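Local coordinates for protein uroporphyrin-III C-methyltransferase (Thermus thermophilus, PDB 1VE2) that probably methylates uroporphyrinogen III with S-adenosyl-L-methionine as methyl donor, a step in the biosynthesis of modified tetrapyrroles, at residues A[97-102]-A[107-112]; A[127-132]-A[136-141]. One frame throughout, in Å; residues are numbered along the deposited sequence.

How the interactions relate
Following the chain from the N terminus, interaction 1 comes first. It closes the short connection between helix 95-105 and strand 109-112, an outermost strand of the parallel sheet in this chain. The chain then passes through helix 119-124 into interaction 2. Here the loop 127-132 doubles back on 136-141, which leads into strand 138-142 at the edge of the second, mixed sheet. The two contacts follow one another in series and neither nest nor cross. The centres of interactions 1 and 2 lie about 30 Å apart, and their nearest atoms about 15 Å apart. Each belongs to a different sheet of the methylase fold, and both touch the second subunit.

Interaction 1: residues A[97-102]-A[107-112]; sequences EEALAL and IPFEVV
L102 packs against F109 and I107 where helix 95-105 turns into strand 109-112. This is the second half of the beta-alpha-beta crossover 80-85, 95-105, 109-112, which passes over strand 4-9. Strand 109-112 is one of the two outermost strands of the parallel sheet in this chain, hydrogen-bonded to strand 4-9. L102 CG is anti to its carbonyl carbon (chi1 -65°), and the two branches part, CD1 to F109 and CD2 to I107. CD1 of L102 lies 3.7 Å from CB of F109. CD2 of L102 is 4.1 Å from CB of I107. The root of the same leucine also meets the ring, CB of L102 standing 3.7 Å from CD2 of F109. The ring of F109 is met obliquely. Its far end reaches the previous helical turn, where CE1 of F109 is 4.0 Å from CB of A99. I107 points its CB at the helix, but the end of its side chain leads away, to A75 and R76 of helix 64-76. On the helix side, A99 also packs on L228 of the second subunit. One backbone bond closes the turn: N-H of I107 to O of L102, 2.9 Å between N and O and 166° at the hydrogen.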
loop_
_atom_site.group_PDB
_atom_site.type_symbol
_atom_site.label_atom_id
_atom_site.label_comp_id
_atom_site.label_asym_id
_atom_site.label_seq_id
_atom_site.Cartn_x
_atom_site.Cartn_y
_atom_site.Cartn_z
ATOM N N GLU A 97 15.284 -8.799 -2.066
ATOM C CA GLU A 97 16.617 -9.338 -2.274
ATOM C C GLU A 97 17.654 -8.511 -1.514
ATOM O O GLU A 97 18.639 -9.055 -1.005
ATOM C CB GLU A 97 16.951 -9.365 -3.763
ATOM C CG GLU A 97 16.141 -10.372 -4.541
ATOM C CD GLU A 97 16.559 -10.406 -5.983
ATOM O OE1 GLU A 97 15.683 -10.293 -6.855
ATOM O OE2 GLU A 97 17.772 -10.537 -6.237
ATOM N N GLU A 98 17.435 -7.199 -1.434
ATOM C CA GLU A 98 18.360 -6.335 -0.713
ATOM C C GLU A 98 18.307 -6.684 0.767
ATOM O O GLU A 98 19.345 -6.818 1.413
ATOM C CB GLU A 98 18.006 -4.859 -0.934
ATOM C CG GLU A 98 18.234 -4.403 -2.375
ATOM C CD GLU A 98 17.747 -2.985 -2.647
ATOM O OE1 GLU A 98 16.691 -2.590 -2.091
ATOM O OE2 GLU A 98 18.409 -2.269 -3.435
ATOM N N ALA A 99 17.096 -6.843 1.297
ATOM C CA ALA A 99 16.933 -7.204 2.707
ATOM C C ALA A 99 17.627 -8.532 3.002
ATOM O O ALA A 99 18.335 -8.655 3.994
ATOM C CB ALA A 99 15.453 -7.313 3.055
ATOM N N LEU A 100 17.400 -9.536 2.157
ATOM C CA LEU A 100 18.031 -10.842 2.357
ATOM C C LEU A 100 19.551 -10.736 2.351
ATOM O O LEU A 100 20.233 -11.342 3.180
ATOM C CB LEU A 100 17.614 -11.822 1.260
ATOM C CG LEU A 100 16.424 -12.732 1.512
ATOM C CD1 LEU A 100 16.202 -13.597 0.269
ATOM C CD2 LEU A 100 16.693 -13.613 2.746
ATOM N N ALA A 101 20.082 -9.975 1.399
ATOM C CA ALA A 101 21.526 -9.810 1.299
ATOM C C ALA A 101 22.102 -9.162 2.551
ATOM O O ALA A 101 23.161 -9.565 3.035
ATOM C CB ALA A 101 21.877 -8.982 0.064
ATOM N N LEU A 102 21.401 -8.171 3.090
ATOM C CA LEU A 102 21.894 -7.490 4.283
ATOM C C LEU A 102 21.893 -8.447 5.465
ATOM O O LEU A 102 22.860 -8.498 6.232
ATOM C CB LEU A 102 21.035 -6.256 4.584
ATOM C CG LEU A 102 21.110 -5.154 3.518
ATOM C CD1 LEU A 102 20.039 -4.111 3.780
ATOM C CD2 LEU A 102 22.493 -4.521 3.518
ATOM N N ILE A 107 24.582 -7.330 8.310
ATOM C CA ILE A 107 24.502 -5.873 8.379
ATOM C C ILE A 107 23.198 -5.412 9.022
ATOM O O ILE A 107 22.114 -5.810 8.594
ATOM C CB ILE A 107 24.575 -5.244 6.965
ATOM C CG1 ILE A 107 25.859 -5.682 6.260
ATOM C CG2 ILE A 107 24.506 -3.728 7.057
ATOM C CD1 ILE A 107 27.128 -5.327 7.013
ATOM N N PRO A 108 23.281 -4.570 10.065
ATOM C CA PRO A 108 22.032 -4.116 10.684
ATOM C C PRO A 108 21.222 -3.307 9.667
ATOM O O PRO A 108 21.779 -2.482 8.940
ATOM C CB PRO A 108 22.520 -3.257 11.855
ATOM C CG PRO A 108 23.834 -3.894 12.215
ATOM C CD PRO A 108 24.450 -4.135 10.850
ATOM N N PHE A 109 19.919 -3.558 9.591
ATOM C CA PHE A 109 19.081 -2.815 8.651
ATOM C C PHE A 109 17.642 -2.702 9.129
ATOM O O PHE A 109 17.184 -3.493 9.955
ATOM C CB PHE A 109 19.116 -3.478 7.264
ATOM C CG PHE A 109 18.307 -4.741 7.170
ATOM C CD1 PHE A 109 16.977 -4.702 6.749
ATOM C CD2 PHE A 109 18.863 -5.965 7.529
ATOM C CE1 PHE A 109 16.207 -5.875 6.688
ATOM C CE2 PHE A 109 18.102 -7.142 7.473
ATOM C CZ PHE A 109 16.770 -7.090 7.050
ATOM N N GLU A 110 16.942 -1.696 8.615
ATOM C CA GLU A 110 15.539 -1.476 8.932
ATOM C C GLU A 110 14.851 -1.091 7.639
ATOM O O GLU A 110 15.462 -0.465 6.766
ATOM C CB GLU A 110 15.350 -0.340 9.941
ATOM C CG GLU A 110 15.890 -0.619 11.316
ATOM C CD GLU A 110 15.480 0.438 12.331
ATOM O OE1 GLU A 110 16.089 0.471 13.420
ATOM O OE2 GLU A 110 14.551 1.227 12.047
ATOM N N VAL A 111 13.583 -1.460 7.516
ATOM C CA VAL A 111 12.820 -1.126 6.321
ATOM C C VAL A 111 11.768 -0.098 6.726
ATOM O O VAL A 111 11.054 -0.279 7.717
ATOM C CB VAL A 111 12.152 -2.383 5.718
ATOM C CG1 VAL A 111 11.338 -2.010 4.480
ATOM C CG2 VAL A 111 13.238 -3.409 5.364
ATOM N N VAL A 112 11.704 0.986 5.962
ATOM C CA VAL A 112 10.786 2.087 6.213
ATOM C C VAL A 112 9.738 2.115 5.111
ATOM O O VAL A 112 10.029 2.502 3.977
ATOM C CB VAL A 112 11.553 3.414 6.230
ATOM C CG1 VAL A 112 10.607 4.579 6.510
ATOM C CG2 VAL A 112 12.655 3.346 7.272
#

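Interaction 2: residues A[127-132]-A[136-141]; sequences LPLTHR and RSFAVA
The CD1 methyl of L129 sits over one face of the F138 ring, and T130 meets the ring at its edge. These three residues lose the most surface in this contact, 55 to 57 Å² each. They join the loop after helix 119-124 to strand 138-142, an edge strand of the mixed sheet in this chain. The main element is a CH-pi contact. CD1 of L129 is 3.8 Å from the centroid of the F138 ring, only 7° off the ring normal. It therefore lies over the middle of the face, nearly equidistant from all six ring carbons. CB of the same leucine adds a second touch nearer the rim, 3.9 Å from CD2 of F138. F138 points its CB toward the loop; CG lies between backbone N and carbonyl carbon (chi1 70°), and the ring offers a face to L129.

T130 approaches differently. Its CG2 methyl comes near the ring plane, 4.3 Å from CD2 of F138. The same methyl rests on the R136-S137 peptide, 3.7 Å from both C of R136 and N of S137. With OG1 between backbone N and carbonyl carbon (chi1 56°), CG2 is left anti to the carbonyl carbon, and it is this branch that meets 136-138.

V119 of helix 119-124 touches both L129 and F138. Residues 138-141 pair antiparallel with a strand of the second subunit, so the sheet continues across the dimer interface. No hydrogen bond links the two segments directly. Their direct contact is thus held by apolar and CH-pi contacts, while the polar bonds come from outside: T155 bonds to both segments, at O of L129 and the backbone of S137 and A139, and D154 bonds to 136-141, at N of R136 and OG of S137.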
loop_
_atom_site.group_PDB
_atom_site.type_symbol
_atom_site.label_atom_id
_atom_site.label_comp_id
_atom_site.label_asym_id
_atom_site.label_seq_id
_atom_site.Cartn_x
_atom_site.Cartn_y
_atom_site.Cartn_z
ATOM N N LEU A 127 -9.668 7.202 -5.589
ATOM C CA LEU A 127 -10.215 6.095 -6.360
ATOM C C LEU A 127 -10.084 4.769 -5.604
ATOM O O LEU A 127 -8.988 4.382 -5.204
ATOM C CB LEU A 127 -9.486 6.007 -7.697
ATOM C CG LEU A 127 -9.454 7.320 -8.487
ATOM C CD1 LEU A 127 -8.614 7.116 -9.735
ATOM C CD2 LEU A 127 -10.867 7.761 -8.848
ATOM N N PRO A 128 -11.206 4.054 -5.411
ATOM C CA PRO A 128 -11.223 2.769 -4.703
ATOM C C PRO A 128 -10.895 1.575 -5.604
ATOM O O PRO A 128 -11.122 1.621 -6.814
ATOM C CB PRO A 128 -12.648 2.706 -4.170
ATOM C CG PRO A 128 -13.431 3.291 -5.321
ATOM C CD PRO A 128 -12.579 4.495 -5.732
ATOM N N LEU A 129 -10.352 0.516 -5.002
ATOM C CA LEU A 129 -10.004 -0.706 -5.717
ATOM C C LEU A 129 -11.069 -1.755 -5.451
ATOM O O LEU A 129 -11.140 -2.771 -6.128
ATOM C CB LEU A 129 -8.639 -1.235 -5.259
ATOM C CG LEU A 129 -7.456 -0.387 -5.732
ATOM C CD1 LEU A 129 -6.153 -0.932 -5.149
ATOM C CD2 LEU A 129 -7.416 -0.393 -7.256
ATOM N N THR A 130 -11.888 -1.503 -4.436
ATOM C CA THR A 130 -12.977 -2.403 -4.086
ATOM C C THR A 130 -14.193 -1.545 -3.777
ATOM O O THR A 130 -14.050 -0.392 -3.380
ATOM C CB THR A 130 -12.637 -3.255 -2.850
ATOM O OG1 THR A 130 -12.288 -2.393 -1.759
ATOM C CG2 THR A 130 -11.472 -4.198 -3.157
ATOM N N HIS A 131 -15.383 -2.109 -3.961
ATOM C CA HIS A 131 -16.621 -1.383 -3.701
ATOM C C HIS A 131 -17.781 -2.373 -3.701
ATOM O O HIS A 131 -17.826 -3.284 -4.524
ATOM C CB HIS A 131 -16.831 -0.310 -4.775
ATOM C CG HIS A 131 -17.930 0.656 -4.458
ATOM N ND1 HIS A 131 -19.176 0.583 -5.044
ATOM C CD2 HIS A 131 -17.982 1.697 -3.595
ATOM C CE1 HIS A 131 -19.948 1.538 -4.554
ATOM N NE2 HIS A 131 -19.248 2.227 -3.673
ATOM N N ARG A 132 -18.711 -2.204 -2.768
ATOM C CA ARG A 132 -19.853 -3.110 -2.674
ATOM C C ARG A 132 -20.499 -3.377 -4.027
ATOM O O ARG A 132 -20.846 -2.453 -4.750
ATOM C CB ARG A 132 -20.894 -2.544 -1.707
ATOM C CG ARG A 132 -21.336 -1.132 -2.039
ATOM C CD ARG A 132 -22.123 -0.518 -0.892
ATOM N NE ARG A 132 -23.347 -1.253 -0.596
ATOM C CZ ARG A 132 -24.209 -0.908 0.356
ATOM N NH1 ARG A 132 -23.977 0.164 1.105
ATOM N NH2 ARG A 132 -25.301 -1.632 0.560
ATOM N N ARG A 136 -14.449 -7.047 -4.546
ATOM C CA ARG A 136 -14.144 -7.361 -3.159
ATOM C C ARG A 136 -12.666 -7.718 -3.003
ATOM O O ARG A 136 -12.196 -7.960 -1.896
ATOM C CB ARG A 136 -14.994 -8.539 -2.682
ATOM C CG ARG A 136 -14.887 -9.770 -3.569
ATOM C CD ARG A 136 -15.366 -11.021 -2.843
ATOM N NE ARG A 136 -16.744 -10.909 -2.368
ATOM C CZ ARG A 136 -17.814 -10.883 -3.157
ATOM N NH1 ARG A 136 -17.683 -10.958 -4.476
ATOM N NH2 ARG A 136 -19.025 -10.810 -2.621
ATOM N N SER A 137 -11.937 -7.736 -4.111
ATOM C CA SER A 137 -10.523 -8.093 -4.071
ATOM C C SER A 137 -9.752 -7.407 -5.183
ATOM O O SER A 137 -10.331 -7.013 -6.193
ATOM C CB SER A 137 -10.363 -9.605 -4.257
ATOM O OG SER A 137 -10.801 -9.994 -5.557
ATOM N N PHE A 138 -8.446 -7.257 -4.991
ATOM C CA PHE A 138 -7.618 -6.671 -6.029
ATOM C C PHE A 138 -6.263 -7.370 -6.094
ATOM O O PHE A 138 -5.816 -7.978 -5.125
ATOM C CB PHE A 138 -7.468 -5.149 -5.834
ATOM C CG PHE A 138 -6.629 -4.747 -4.654
ATOM C CD1 PHE A 138 -5.241 -4.716 -4.749
ATOM C CD2 PHE A 138 -7.231 -4.375 -3.448
ATOM C CE1 PHE A 138 -4.453 -4.319 -3.659
ATOM C CE2 PHE A 138 -6.457 -3.979 -2.355
ATOM C CZ PHE A 138 -5.065 -3.950 -2.458
ATOM N N ALA A 139 -5.638 -7.340 -7.265
ATOM C CA ALA A 139 -4.333 -7.961 -7.414
ATOM C C ALA A 139 -3.433 -6.953 -8.096
ATOM O O ALA A 139 -3.904 -6.088 -8.842
ATOM C CB ALA A 139 -4.428 -9.233 -8.251
ATOM N N VAL A 140 -2.141 -7.059 -7.833
ATOM C CA VAL A 140 -1.178 -6.152 -8.432
ATOM C C VAL A 140 -0.089 -6.971 -9.116
ATOM O O VAL A 140 0.413 -7.954 -8.566
ATOM C CB VAL A 140 -0.515 -5.249 -7.370
ATOM C CG1 VAL A 140 0.435 -4.254 -8.053
ATOM C CG2 VAL A 140 -1.582 -4.498 -6.566
ATOM N N ALA A 141 0.279 -6.563 -10.322
ATOM C CA ALA A 141 1.327 -7.270 -11.045
ATOM C C ALA A 141 1.991 -6.246 -11.939
ATOM O O ALA A 141 1.556 -5.103 -11.985
ATOM C CB ALA A 141 0.728 -8.400 -11.878
#